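Local coordinates for fatty acyl CoA synthetase FADD13 (FATTY-ACYL-CoA SYNTHETASE) (Mycobacterium tuberculosis, PDB 3R44), which belongs to the AMP-binding enzyme family of the ANL clan, with a large N-terminal part followed by a smaller C-terminal domain, at residues A[188-193]-A[319-324]; A[92-97]-A[173-178]; A[344-349]-A[367-372]; A[184-189]-A[377-382]; A[15-20]-A[165-170]. All coordinates share one frame; numbering follows the deposited sequence. Where two conformers were deposited one is given.

Interaction 1: residues A[188-193]-A[319-324]; sequences VVHTHE and ESCGGG. With HIS (histidine), chain B.
Glu319 packs against Val188 through both valine methyls: CG1 lies 3.8 Å from Glu319 CA, and CG2 is 4.0 Å from Glu319 CG. The two side chains cross at about a right angle. Beyond CG the glutamate bends (chi2 96°), and its OE2 is hydrogen-bonded to Tyr376 OH rather than to anything in 188-193. The carbonyl of Glu319 addresses the edge of the His190 imidazole, near the ring plane, with Glu319 O 3.4 Å from His190 CE1.

Ser320 OG donates to Gly323 O at 2.6 Å and is also bonded to Leu317 N. Gly323 N returns a bond to Ser320 O at 2.9 Å, closing a type I' turn over Cys321 and Gly322.

Cys321, held at positive phi by that turn, covers one face of His190. Its SG is 3.9 Å from the ring centroid and 12° off the normal, a sulfur-aromatic contact. Its CB, 25° off the normal, makes a CH-pi contact nearer the rim, and reaches 3.6 Å from His190 CE1. At Gly322 the backbone turns back, and its carbonyl is bound by Trp202 NE1.

Glu319 ends the sequence Tyr-Ala-Leu-Thr-Glu, which fits the A5 motif of this family. Every residue that touches across is buried, yet the two segments share no direct polar bond. The imidazole nitrogens are held instead by flanking groups, NE2 by Thr318 O and ND1 by Ser194 OG. Two bonds on the ring's rim thus fix its rotation, while one face is given over to the sulfur and methylene of Cys321, and the ring of Phe174 also packs against the imidazole.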
# COMPACT_ATOMS: atom_id res chain seq x y z
N VAL A 188 6.71 3.54 9.85
CA VAL A 188 5.43 4.21 10.07
C VAL A 188 4.66 3.49 11.21
O VAL A 188 4.35 2.30 11.08
CB VAL A 188 4.61 4.18 8.79
CG1 VAL A 188 3.21 4.79 9.03
CG2 VAL A 188 5.35 4.92 7.67
N VAL A 189 4.42 4.18 12.34
CA VAL A 189 3.80 3.58 13.52
C VAL A 189 2.29 3.76 13.45
O VAL A 189 1.82 4.88 13.42
CB VAL A 189 4.32 4.18 14.86
CG1 VAL A 189 3.64 3.47 16.07
CG2 VAL A 189 5.89 4.09 14.88
N HIS A 190 1.55 2.66 13.39
CA HIS A 190 0.09 2.69 13.54
C HIS A 190 -0.35 2.09 14.88
O HIS A 190 0.35 1.31 15.49
CB HIS A 190 -0.61 2.02 12.35
CG HIS A 190 -0.64 2.88 11.12
ND1 HIS A 190 -1.47 3.97 11.01
CD2 HIS A 190 0.15 2.89 10.02
CE1 HIS A 190 -1.21 4.60 9.88
NE2 HIS A 190 -0.23 3.96 9.25
N THR A 191 -1.55 2.47 15.29
CA THR A 191 -2.10 2.13 16.57
C THR A 191 -3.42 1.35 16.36
O THR A 191 -3.88 1.12 15.21
CB THR A 191 -2.42 3.39 17.36
OG1 THR A 191 -3.38 4.17 16.61
CG2 THR A 191 -1.09 4.19 17.69
N HIS A 192 -3.97 0.84 17.47
CA HIS A 192 -5.24 0.15 17.41
C HIS A 192 -6.27 1.17 16.86
O HIS A 192 -7.12 0.83 16.05
CB HIS A 192 -5.70 -0.39 18.77
CG HIS A 192 -4.85 -1.51 19.29
ND1 HIS A 192 -5.25 -2.83 19.27
CD2 HIS A 192 -3.56 -1.51 19.71
CE1 HIS A 192 -4.26 -3.59 19.73
NE2 HIS A 192 -3.24 -2.81 20.05
N GLU A 193 -6.19 2.41 17.31
CA GLU A 193 -7.11 3.44 16.87
C GLU A 193 -6.99 3.74 15.39
O GLU A 193 -8.01 3.87 14.73
CB GLU A 193 -6.90 4.75 17.65
CG GLU A 193 -7.61 5.98 17.07
CD GLU A 193 -7.40 7.24 17.94
OE1 GLU A 193 -6.30 7.82 17.89
OE2 GLU A 193 -8.30 7.62 18.72
N GLU A 319 1.38 5.85 5.54
CA GLU A 319 1.10 6.80 6.62
C GLU A 319 -0.39 6.97 6.89
O GLU A 319 -0.77 7.43 7.96
CB GLU A 319 1.72 8.15 6.29
CG GLU A 319 3.25 8.13 6.41
CD GLU A 319 3.98 7.89 5.08
OE1 GLU A 319 3.45 7.14 4.18
OE2 GLU A 319 5.14 8.38 4.97
N SER A 320 -1.23 6.67 5.91
CA SER A 320 -2.70 6.75 6.09
C SER A 320 -3.38 5.41 6.29
O SER A 320 -4.60 5.28 6.21
CB SER A 320 -3.31 7.50 4.93
OG SER A 320 -3.30 6.70 3.79
N CYS A 321 -2.58 4.40 6.60
CA CYS A 321 -3.04 3.04 6.88
C CYS A 321 -3.88 2.46 5.79
O CYS A 321 -4.84 1.73 6.07
CB CYS A 321 -3.88 2.98 8.16
SG CYS A 321 -3.74 1.48 9.08
N GLY A 322 -3.57 2.87 4.57
CA GLY A 322 -4.34 2.41 3.44
C GLY A 322 -5.67 3.10 3.20
O GLY A 322 -6.44 2.65 2.37
N GLY A 323 -5.99 4.14 3.97
CA GLY A 323 -7.18 4.94 3.71
C GLY A 323 -6.84 6.24 3.02
O GLY A 323 -5.69 6.63 2.88
N GLY A 324 -7.84 6.97 2.60
CA GLY A 324 -7.55 8.26 2.00
C GLY A 324 -8.70 8.65 1.12
O GLY A 324 -9.68 9.21 1.63
N HIS B . -12.86 4.36 18.83
CA HIS B . -12.00 3.20 19.15
C HIS B . -10.61 3.40 18.58
O HIS B . -9.57 3.42 19.24
CB HIS B . -12.66 1.92 18.60
CG HIS B . -11.75 0.75 18.44
ND1 HIS B . -12.23 -0.54 18.41
CD2 HIS B . -10.40 0.67 18.28
CE1 HIS B . -11.21 -1.38 18.24
NE2 HIS B . -10.09 -0.67 18.14
OXT HIS B . -10.50 3.56 17.36

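Interaction 2: residues A[92-97]-A[173-178]; sequences GAVAVP and LFIMYT
Leu173 and Phe174 form a classic beta bulge, both facing His190 of the adjoining strand, and Ala95 docks on this irregular place from the other side. Ala95 N donates to Leu173 O at 3.0 Å, and Ala95 O accepts from Ile175 N at 2.9 Å. These bonds frame a single bridge between Ala95 and Phe174; the strand directions are 26° apart. Ala95 O also receives the CA-H of Phe174, whose CA is 3.1 Å away.

The backbone bonding stops at Pro97, which has no N-H to offer. Its CD comes within 3.4 Å of Ile175 O, a buried acceptor with no hydrogen-bond partner in the model, although Val96 CA-H points at it. Further on, a water donates to Pro97 O and accepts from Tyr177 N at 2.8 Å. Val94 CG1, anti to the backbone N (chi1 180°), is laid on Ile175 CG1 at 3.8 Å, and Pro97 CD rests on Met176 CG at 4.0 Å.

Strand 94-97, an outer member of the parallel sheet beside strand 70-74, is thereby joined to the outer strand of the sheet containing 186-191. Helix 79-91 packs on Ala95 and Leu173, helix 104-114 on Val96 and Tyr177, and helix 192-205 on Leu173 and Phe174.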
# COMPACT_ATOMS: atom_id res chain seq x y z
N GLY A 92 -0.78 -6.28 23.26
CA GLY A 92 -0.28 -4.91 23.23
C GLY A 92 1.11 -4.84 22.60
O GLY A 92 1.83 -3.84 22.70
N ALA A 93 1.49 -5.93 21.95
CA ALA A 93 2.69 -6.01 21.13
C ALA A 93 2.55 -5.34 19.76
O ALA A 93 1.46 -5.02 19.28
CB ALA A 93 3.24 -7.52 21.00
N VAL A 94 3.68 -5.16 19.10
CA VAL A 94 3.76 -4.37 17.91
C VAL A 94 4.32 -5.23 16.77
O VAL A 94 5.46 -5.71 16.82
CB VAL A 94 4.60 -3.14 18.16
CG1 VAL A 94 4.70 -2.26 16.90
CG2 VAL A 94 4.03 -2.32 19.36
N ALA A 95 3.48 -5.49 15.79
CA ALA A 95 3.88 -6.28 14.67
C ALA A 95 4.68 -5.44 13.70
O ALA A 95 4.37 -4.28 13.48
CB ALA A 95 2.64 -6.91 13.95
N VAL A 96 5.70 -6.04 13.13
CA VAL A 96 6.57 -5.40 12.13
C VAL A 96 6.54 -6.28 10.85
O VAL A 96 7.40 -7.17 10.63
CB VAL A 96 8.01 -5.16 12.60
CG1 VAL A 96 8.77 -4.37 11.56
CG2 VAL A 96 8.03 -4.35 13.94
N PRO A 97 5.57 -6.02 10.00
CA PRO A 97 5.49 -6.89 8.80
C PRO A 97 6.52 -6.44 7.77
O PRO A 97 6.52 -5.25 7.37
CB PRO A 97 4.08 -6.61 8.24
CG PRO A 97 3.36 -5.87 9.23
CD PRO A 97 4.36 -5.17 10.14
N LEU A 173 0.54 -0.53 17.56
CA LEU A 173 0.10 -1.82 17.06
C LEU A 173 1.00 -2.37 15.95
O LEU A 173 1.22 -3.58 15.87
CB LEU A 173 -1.35 -1.72 16.51
CG LEU A 173 -1.96 -2.99 15.86
CD1 LEU A 173 -1.82 -4.23 16.77
CD2 LEU A 173 -3.42 -2.82 15.42
N PHE A 174 1.40 -1.55 15.00
CA PHE A 174 2.34 -2.05 13.99
C PHE A 174 3.27 -0.99 13.52
O PHE A 174 2.94 0.22 13.64
CB PHE A 174 1.66 -2.86 12.88
CG PHE A 174 0.84 -2.07 11.92
CD1 PHE A 174 1.45 -1.48 10.81
CD2 PHE A 174 -0.52 -1.99 12.04
CE1 PHE A 174 0.70 -0.71 9.87
CE2 PHE A 174 -1.28 -1.26 11.10
CZ PHE A 174 -0.67 -0.64 10.00
N ILE A 175 4.41 -1.42 12.97
CA ILE A 175 5.33 -0.52 12.29
C ILE A 175 5.56 -1.07 10.90
O ILE A 175 5.97 -2.20 10.74
CB ILE A 175 6.69 -0.39 12.99
CG1 ILE A 175 6.59 0.01 14.46
CG2 ILE A 175 7.54 0.67 12.30
CD1 ILE A 175 7.79 -0.34 15.31
N MET A 176 5.26 -0.25 9.92
CA MET A 176 5.46 -0.62 8.55
C MET A 176 6.45 0.32 7.90
O MET A 176 6.34 1.57 7.96
CB MET A 176 4.11 -0.66 7.79
CG MET A 176 3.12 -1.80 8.30
SD MET A 176 2.19 -2.58 6.95
CE MET A 176 2.72 -1.55 5.65
N TYR A 177 7.46 -0.25 7.26
CA TYR A 177 8.54 0.59 6.67
C TYR A 177 8.21 1.14 5.26
O TYR A 177 7.67 0.44 4.41
CB TYR A 177 9.90 -0.15 6.78
CG TYR A 177 10.41 -0.00 8.18
CD1 TYR A 177 9.83 -0.73 9.22
CD2 TYR A 177 11.38 0.92 8.48
CE1 TYR A 177 10.24 -0.59 10.51
CE2 TYR A 177 11.84 1.06 9.79
CZ TYR A 177 11.25 0.32 10.80
OH TYR A 177 11.67 0.49 12.09
N THR A 178 8.49 2.42 5.02
CA THR A 178 8.25 3.05 3.71
C THR A 178 9.49 3.86 3.31
O THR A 178 10.16 4.46 4.18
CB THR A 178 6.99 3.97 3.76
OG1 THR A 178 6.59 4.35 2.42
CG2 THR A 178 7.26 5.22 4.59
O HOH W 1 8.03 -3.04 7.18

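Interaction 3: residues A[344-349]-A[367-372]; sequences MFTDVA and IKSDIL
Phe345 O is gripped by two donors where the strands part: Ser369 OG at 2.6 Å and a water at 2.7 Å. The hydroxyl reaches it because OG is anti to the backbone N of Ser369 (chi1 -175°), and it arrives tilted 20° from the carbonyl plane. Having given its proton to that carbonyl, the same OG accepts from Ile371 N at 3.1 Å in a nearly straight bond, which makes an ST turn. The water in turn accepts from Asp370 N at 2.8 Å. The consecutive amides of Asp370 and Ile371 are thus satisfied, one by the water and one by the hydroxyl, and both links lead back to the Phe345 carbonyl. A type I turn from Ser369 to Leu372 has only a weak closing bond.

Within the ladder, Asp347 and Lys368 are an antiparallel hydrogen-bonded pair. Asp347 N donates to Lys368 O at 2.9 Å, and Lys368 N donates to Asp347 O at 2.9 Å, both bonds nearly straight. Asp347 O also receives the CA-H of Ile367. The side chains of this pair make no salt bridge, as Asp347 OD2 and Lys368 NZ are 6.8 Å apart; the ammonium is hydrogen-bonded to Asn389 O.

Strands 346-351 and 364-369 are inner neighbours of a five-stranded antiparallel sheet, consistent with the barrel-like subdomain of the large N-terminal part of ANL enzymes.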
# COMPACT_ATOMS: atom_id res chain seq x y z
N MET A 344 -15.18 8.15 4.37
CA MET A 344 -15.72 8.41 5.68
C MET A 344 -14.57 8.48 6.62
O MET A 344 -13.59 7.77 6.48
CB MET A 344 -16.71 7.35 6.18
CG MET A 344 -18.01 7.45 5.59
SD MET A 344 -18.80 9.07 5.69
CE MET A 344 -19.20 9.22 7.42
N PHE A 345 -14.66 9.39 7.56
CA PHE A 345 -13.66 9.55 8.63
C PHE A 345 -12.31 10.11 8.16
O PHE A 345 -11.34 10.05 8.90
CB PHE A 345 -13.46 8.24 9.42
CG PHE A 345 -14.75 7.64 9.88
CD1 PHE A 345 -15.59 8.36 10.70
CD2 PHE A 345 -15.14 6.39 9.44
CE1 PHE A 345 -16.86 7.83 11.11
CE2 PHE A 345 -16.37 5.84 9.85
CZ PHE A 345 -17.24 6.57 10.66
N THR A 346 -12.29 10.66 6.94
CA THR A 346 -11.05 11.22 6.37
C THR A 346 -11.36 12.58 5.76
O THR A 346 -12.36 12.75 5.03
CB THR A 346 -10.39 10.28 5.31
OG1 THR A 346 -8.97 10.55 5.23
CG2 THR A 346 -10.98 10.48 3.93
N ASP A 347 -10.51 13.58 6.06
CA ASP A 347 -10.60 14.83 5.33
C ASP A 347 -9.37 14.92 4.42
O ASP A 347 -8.26 14.59 4.82
CB ASP A 347 -10.65 16.07 6.23
CG ASP A 347 -11.88 16.10 7.17
OD1 ASP A 347 -12.87 15.40 6.92
OD2 ASP A 347 -11.87 16.84 8.18
N VAL A 348 -9.55 15.38 3.20
CA VAL A 348 -8.43 15.42 2.23
C VAL A 348 -8.46 16.78 1.61
O VAL A 348 -9.54 17.25 1.28
CB VAL A 348 -8.59 14.35 1.12
CG1 VAL A 348 -7.47 14.50 0.05
CG2 VAL A 348 -8.73 12.91 1.73
N ALA A 349 -7.33 17.46 1.47
CA ALA A 349 -7.33 18.79 0.92
C ALA A 349 -6.00 18.97 0.19
O ALA A 349 -5.21 18.00 0.12
CB ALA A 349 -7.52 19.90 2.05
N ILE A 367 -3.84 15.25 4.43
CA ILE A 367 -4.89 14.40 5.00
C ILE A 367 -5.05 14.73 6.47
O ILE A 367 -4.02 14.86 7.20
CB ILE A 367 -4.51 12.90 4.83
CG1 ILE A 367 -4.29 12.55 3.34
CG2 ILE A 367 -5.57 11.98 5.50
CD1 ILE A 367 -3.78 11.07 3.03
N LYS A 368 -6.28 14.80 6.98
CA LYS A 368 -6.56 14.97 8.44
C LYS A 368 -7.54 13.87 8.80
O LYS A 368 -8.59 13.75 8.18
CB LYS A 368 -7.14 16.35 8.77
CG LYS A 368 -7.46 16.53 10.25
CD LYS A 368 -7.83 18.01 10.55
CE LYS A 368 -6.60 18.78 10.95
NZ LYS A 368 -6.93 20.14 11.47
N SER A 369 -7.18 13.01 9.77
CA SER A 369 -7.92 11.81 10.01
C SER A 369 -7.28 11.02 11.13
O SER A 369 -6.06 11.03 11.26
CB SER A 369 -7.89 10.89 8.78
OG SER A 369 -8.72 9.73 8.94
N ASP A 370 -8.09 10.29 11.88
CA ASP A 370 -7.56 9.30 12.83
C ASP A 370 -6.89 8.07 12.16
O ASP A 370 -6.26 7.28 12.86
CB ASP A 370 -8.67 8.79 13.75
CG ASP A 370 -9.10 9.79 14.79
OD1 ASP A 370 -8.29 10.67 15.08
OD2 ASP A 370 -10.22 9.64 15.34
N ILE A 371 -7.02 7.90 10.85
CA ILE A 371 -6.30 6.84 10.15
C ILE A 371 -4.78 7.09 10.08
O ILE A 371 -4.00 6.18 9.74
CB ILE A 371 -6.81 6.61 8.72
CG1 ILE A 371 -6.33 7.78 7.84
CG2 ILE A 371 -8.41 6.31 8.65
CD1 ILE A 371 -6.84 7.72 6.40
N LEU A 372 -4.37 8.33 10.38
CA LEU A 372 -2.97 8.72 10.22
C LEU A 372 -2.07 8.07 11.24
O LEU A 372 -2.44 7.82 12.39
CB LEU A 372 -2.80 10.23 10.28
CG LEU A 372 -3.43 10.95 9.11
CD1 LEU A 372 -3.42 12.46 9.38
CD2 LEU A 372 -2.75 10.63 7.79
O HOH W 2 -10.90 10.22 11.52

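Interaction 4: residues A[184-189]-A[377-382]; sequences HPKGVV and WNRPEA
Val189 CG2 stands at the edge of the Trp377 indole, close to its plane, 3.8 Å from CE3 of that ring and 3.7 Å from Trp377 CB. One face of the indole carries the amide nitrogen of the next residue, Asn378, whose ND2 is 3.1 Å above the plane and displaced toward the rim. Trp377 NE1 makes a weak hydrogen bond to Asp113 O. The guanidinium of Arg379 has Gly187 N at its edge, 4.1 Å from NH1. Lys186 CA, 3.6 Å from Arg379 NH1, approaches it obliquely, as does Pro185 O, whose angle is too poor for a hydrogen bond.

Between these two groups the backbones are tied by one bond. Trp377 N donates to Gly187 O at 2.7 Å, with an N-H...O angle of 167° and the donor in the carbonyl plane. It carries the pairing of strand 186-191 with the short strand 375-376 one step further, at the margin of a three-stranded antiparallel sheet, just before helix 380-385 begins with Arg379 as N-cap residue.

Arg379, extended from CG to NE, runs across Lys186 at about a right angle, its CD 4.0 Å from Lys186 CG. The lysine makes a cation-pi contact with Tyr376, whereas Arg379 NH1 has a long, weak ion pair with Asp113.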
# COMPACT_ATOMS: atom_id res chain seq x y z
N HIS A 184 17.51 5.15 3.34
CA HIS A 184 16.92 4.21 4.32
C HIS A 184 15.41 4.44 4.55
O HIS A 184 14.94 5.59 4.57
CB HIS A 184 17.62 4.33 5.70
CG HIS A 184 19.08 3.94 5.69
ND1 HIS A 184 20.08 4.78 6.15
CD2 HIS A 184 19.69 2.79 5.31
CE1 HIS A 184 21.25 4.16 6.03
NE2 HIS A 184 21.03 2.96 5.52
N PRO A 185 14.64 3.36 4.76
CA PRO A 185 13.22 3.62 5.03
C PRO A 185 12.93 4.30 6.42
O PRO A 185 13.83 4.41 7.25
CB PRO A 185 12.59 2.21 4.91
CG PRO A 185 13.65 1.28 5.40
CD PRO A 185 14.94 1.91 4.81
N LYS A 186 11.72 4.83 6.63
CA LYS A 186 11.23 5.23 7.95
C LYS A 186 10.14 4.27 8.34
O LYS A 186 9.36 3.81 7.49
CB LYS A 186 10.60 6.62 7.96
CG LYS A 186 11.46 7.74 7.51
CD LYS A 186 10.62 9.02 7.41
CE LYS A 186 9.81 9.07 6.09
NZ LYS A 186 10.68 9.11 4.87
N GLY A 187 10.06 4.00 9.63
CA GLY A 187 9.02 3.14 10.15
C GLY A 187 7.81 3.90 10.49
O GLY A 187 7.84 4.81 11.33
N VAL A 188 6.71 3.54 9.85
CA VAL A 188 5.43 4.21 10.07
C VAL A 188 4.66 3.49 11.21
O VAL A 188 4.35 2.30 11.08
CB VAL A 188 4.61 4.18 8.79
CG1 VAL A 188 3.21 4.79 9.03
CG2 VAL A 188 5.35 4.92 7.67
N VAL A 189 4.42 4.18 12.34
CA VAL A 189 3.80 3.58 13.52
C VAL A 189 2.29 3.76 13.45
O VAL A 189 1.82 4.88 13.42
CB VAL A 189 4.32 4.18 14.86
CG1 VAL A 189 3.64 3.47 16.07
CG2 VAL A 189 5.89 4.09 14.88
N TRP A 377 8.77 6.02 13.56
CA TRP A 377 9.41 5.38 14.66
C TRP A 377 10.79 5.98 15.00
O TRP A 377 11.65 6.03 14.12
CB TRP A 377 9.54 3.89 14.35
CG TRP A 377 10.20 3.07 15.43
CD1 TRP A 377 11.42 2.51 15.35
CD2 TRP A 377 9.66 2.63 16.69
NE1 TRP A 377 11.72 1.83 16.48
CE2 TRP A 377 10.63 1.84 17.31
CE3 TRP A 377 8.44 2.82 17.34
CZ2 TRP A 377 10.47 1.31 18.60
CZ3 TRP A 377 8.25 2.26 18.60
CH2 TRP A 377 9.24 1.51 19.21
N ASN A 378 10.95 6.41 16.25
CA ASN A 378 12.19 7.05 16.74
C ASN A 378 12.69 8.19 15.86
O ASN A 378 13.89 8.49 15.83
CB ASN A 378 13.26 5.99 16.95
CG ASN A 378 12.89 5.05 18.04
OD1 ASN A 378 12.00 5.35 18.82
ND2 ASN A 378 13.51 3.91 18.08
N ARG A 379 11.74 8.84 15.18
CA ARG A 379 11.99 10.02 14.37
C ARG A 379 11.05 11.19 14.68
O ARG A 379 10.22 11.55 13.83
CB ARG A 379 11.99 9.67 12.88
CG ARG A 379 13.12 8.71 12.54
CD ARG A 379 13.21 8.39 11.08
NE ARG A 379 14.53 7.80 10.77
CZ ARG A 379 14.75 6.50 10.53
NH1 ARG A 379 13.76 5.65 10.49
NH2 ARG A 379 15.98 6.05 10.33
N PRO A 380 11.20 11.81 15.89
CA PRO A 380 10.23 12.80 16.37
C PRO A 380 10.26 14.06 15.53
O PRO A 380 9.19 14.63 15.24
CB PRO A 380 10.71 13.10 17.80
CG PRO A 380 12.14 12.67 17.85
CD PRO A 380 12.15 11.44 16.96
N GLU A 381 11.44 14.47 15.08
CA GLU A 381 11.54 15.68 14.23
C GLU A 381 10.93 15.52 12.83
O GLU A 381 10.19 16.42 12.37
CB GLU A 381 12.98 16.27 14.17
CG GLU A 381 13.37 17.06 15.40
CD GLU A 381 12.84 18.52 15.41
OE1 GLU A 381 13.61 19.44 15.03
OE2 GLU A 381 11.66 18.74 15.81
N ALA A 382 11.23 14.39 12.16
CA ALA A 382 10.56 14.00 10.94
C ALA A 382 9.05 13.97 11.12
O ALA A 382 8.34 14.40 10.25
CB ALA A 382 11.02 12.65 10.44

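Interaction 5: residues A[15-20]-A[165-170]; sequences MKNIGW and VECGGD. With HIS (histidine), chain B.
Lys16 and Gly169 meet in the wall of the pocket that holds the bound histidine, and one backbone bond joins them there. Gly169 N donates to Lys16 O at 2.8 Å with a straight N-H...O angle of 168°. The glycine backbone allows close approach, Gly168 CA lying 3.3 Å from Lys16 O. The aliphatic part of the lysine runs along the ligand, Lys16 CG being 3.4 Å from the CA of the bound histidine, and Lys16 C is 3.3 Å from the ligand's NE2.

Asn17 carries the rest. With CG anti to the backbone N (chi1 -179°), its amide turns one end to each segment. OD1 accepts from Trp20 N at 3.0 Å, and weakly from Gly19 N. ND2 donates to Cys167 O at 2.9 Å: the acceptor lies in the amide plane of Asn17, but the donor sits 56° out of the carbonyl plane. ND2 also has Ala89 O as a hydrogen-bond partner, so four bonds, one of them weak, fix the flip of this buried amide. Val165 CG1 is pressed against it, 3.1 Å from Asn17 ND2, and the other methyl of Val165 touches the Trp20 indole obliquely.

His192 and Glu193 adjoin through bonds to Ile18 N and Gly169 O. The arrangement is a side-chain N-cap: Asn17 starts helix 18-28 while its amide nitrogen fastens that start to the glycine-bearing loop beside the ligand pocket.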
# COMPACT_ATOMS: atom_id res chain seq x y z
N MET A 15 -11.65 -2.41 25.04
CA MET A 15 -12.77 -2.16 24.14
C MET A 15 -12.29 -1.51 22.84
O MET A 15 -12.98 -1.55 21.83
CB MET A 15 -13.84 -1.28 24.82
CG MET A 15 -14.74 -1.98 25.87
SD MET A 15 -15.47 -3.51 25.27
CE MET A 15 -14.42 -4.58 26.19
N LYS A 16 -11.06 -0.95 22.86
CA LYS A 16 -10.46 -0.34 21.68
C LYS A 16 -9.24 -1.16 21.24
O LYS A 16 -8.23 -0.60 20.82
CB LYS A 16 -10.07 1.09 22.03
CG LYS A 16 -11.28 1.97 22.27
CD LYS A 16 -10.81 3.37 22.75
CE LYS A 16 -11.96 4.17 23.35
NZ LYS A 16 -13.10 4.24 22.44
N ASN A 17 -9.33 -2.48 21.38
CA ASN A 17 -8.24 -3.35 20.99
C ASN A 17 -8.65 -4.18 19.76
O ASN A 17 -9.68 -4.87 19.76
CB ASN A 17 -7.86 -4.23 22.19
CG ASN A 17 -6.73 -5.14 21.88
OD1 ASN A 17 -6.86 -6.06 21.08
ND2 ASN A 17 -5.61 -4.91 22.53
N ILE A 18 -7.82 -4.16 18.72
CA ILE A 18 -8.13 -4.81 17.46
C ILE A 18 -8.24 -6.32 17.65
O ILE A 18 -9.04 -6.98 16.98
CB ILE A 18 -7.01 -4.46 16.40
CG1 ILE A 18 -7.13 -2.98 16.01
CG2 ILE A 18 -7.08 -5.38 15.22
CD1 ILE A 18 -8.40 -2.64 15.22
N GLY A 19 -7.42 -6.89 18.55
CA GLY A 19 -7.50 -8.29 18.90
C GLY A 19 -8.79 -8.65 19.63
O GLY A 19 -9.39 -9.71 19.39
N TRP A 20 -9.31 -7.73 20.43
CA TRP A 20 -10.60 -7.94 21.12
C TRP A 20 -11.72 -7.83 20.13
O TRP A 20 -12.75 -8.55 20.19
CB TRP A 20 -10.80 -6.91 22.28
CG TRP A 20 -11.83 -7.35 23.23
CD1 TRP A 20 -13.05 -6.81 23.44
CD2 TRP A 20 -11.71 -8.47 24.12
NE1 TRP A 20 -13.72 -7.53 24.39
CE2 TRP A 20 -12.92 -8.55 24.83
CE3 TRP A 20 -10.70 -9.41 24.39
CZ2 TRP A 20 -13.15 -9.53 25.83
CZ3 TRP A 20 -10.93 -10.39 25.39
CH2 TRP A 20 -12.13 -10.42 26.09
N VAL A 165 -6.53 -8.62 28.11
CA VAL A 165 -6.21 -7.59 27.13
C VAL A 165 -6.47 -6.28 27.84
O VAL A 165 -7.60 -6.04 28.32
CB VAL A 165 -7.09 -7.72 25.86
CG1 VAL A 165 -6.84 -6.58 24.89
CG2 VAL A 165 -6.86 -9.04 25.17
N GLU A 166 -5.45 -5.47 28.03
CA GLU A 166 -5.60 -4.20 28.81
C GLU A 166 -4.87 -3.04 28.13
O GLU A 166 -4.31 -2.14 28.77
CB GLU A 166 -5.11 -4.38 30.24
CG GLU A 166 -3.62 -4.74 30.39
CD GLU A 166 -3.32 -5.55 31.65
OE1 GLU A 166 -4.13 -6.45 32.02
OE2 GLU A 166 -2.26 -5.29 32.25
N CYS A 167 -4.85 -3.13 26.81
CA CYS A 167 -4.20 -2.15 25.98
C CYS A 167 -5.08 -1.93 24.76
O CYS A 167 -5.97 -2.74 24.46
CB CYS A 167 -2.85 -2.65 25.54
SG CYS A 167 -3.04 -4.21 24.80
N GLY A 168 -4.88 -0.80 24.11
CA GLY A 168 -5.61 -0.51 22.90
C GLY A 168 -5.62 0.97 22.65
O GLY A 168 -4.78 1.68 23.14
N GLY A 169 -6.56 1.44 21.86
CA GLY A 169 -6.63 2.87 21.58
C GLY A 169 -5.39 3.38 20.87
O GLY A 169 -4.98 2.85 19.84
N ASP A 170 -4.77 4.37 21.48
CA ASP A 170 -3.57 4.98 20.97
C ASP A 170 -2.30 4.16 21.24
O ASP A 170 -1.22 4.59 20.90
CB ASP A 170 -3.42 6.36 21.65
CG ASP A 170 -2.29 7.16 21.09
OD1 ASP A 170 -2.17 7.21 19.84
OD2 ASP A 170 -1.51 7.76 21.89
N HIS B . -12.86 4.36 18.83
CA HIS B . -12.00 3.20 19.15
C HIS B . -10.61 3.40 18.58
O HIS B . -9.57 3.42 19.24
CB HIS B . -12.66 1.92 18.60
CG HIS B . -11.75 0.75 18.44
ND1 HIS B . -12.23 -0.54 18.41
CD2 HIS B . -10.40 0.67 18.28
CE1 HIS B . -11.21 -1.38 18.24
NE2 HIS B . -10.09 -0.67 18.14
OXT HIS B . -10.50 3.56 17.36

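Strand 186-191 serves interactions 1 and 4, and strand 172-178 of interaction 2 pairs with it, so these three gather round one small sheet. Interaction 1 is wholly buried and relies on ring and sulfur packing; interaction 2, also buried, combines backbone bonds between parallel strands with apolar side chains. Interactions 3 and 4 lie partly at the surface, the former with water and a serine hydroxyl among its links, the latter with charged side chains at its rim. Ile371 of interaction 3 touches His190 and Cys321. Interaction 5, farthest from the chain's centre yet largely buried, joins interaction 1 through His192 and Glu193, and both reach the bound histidine.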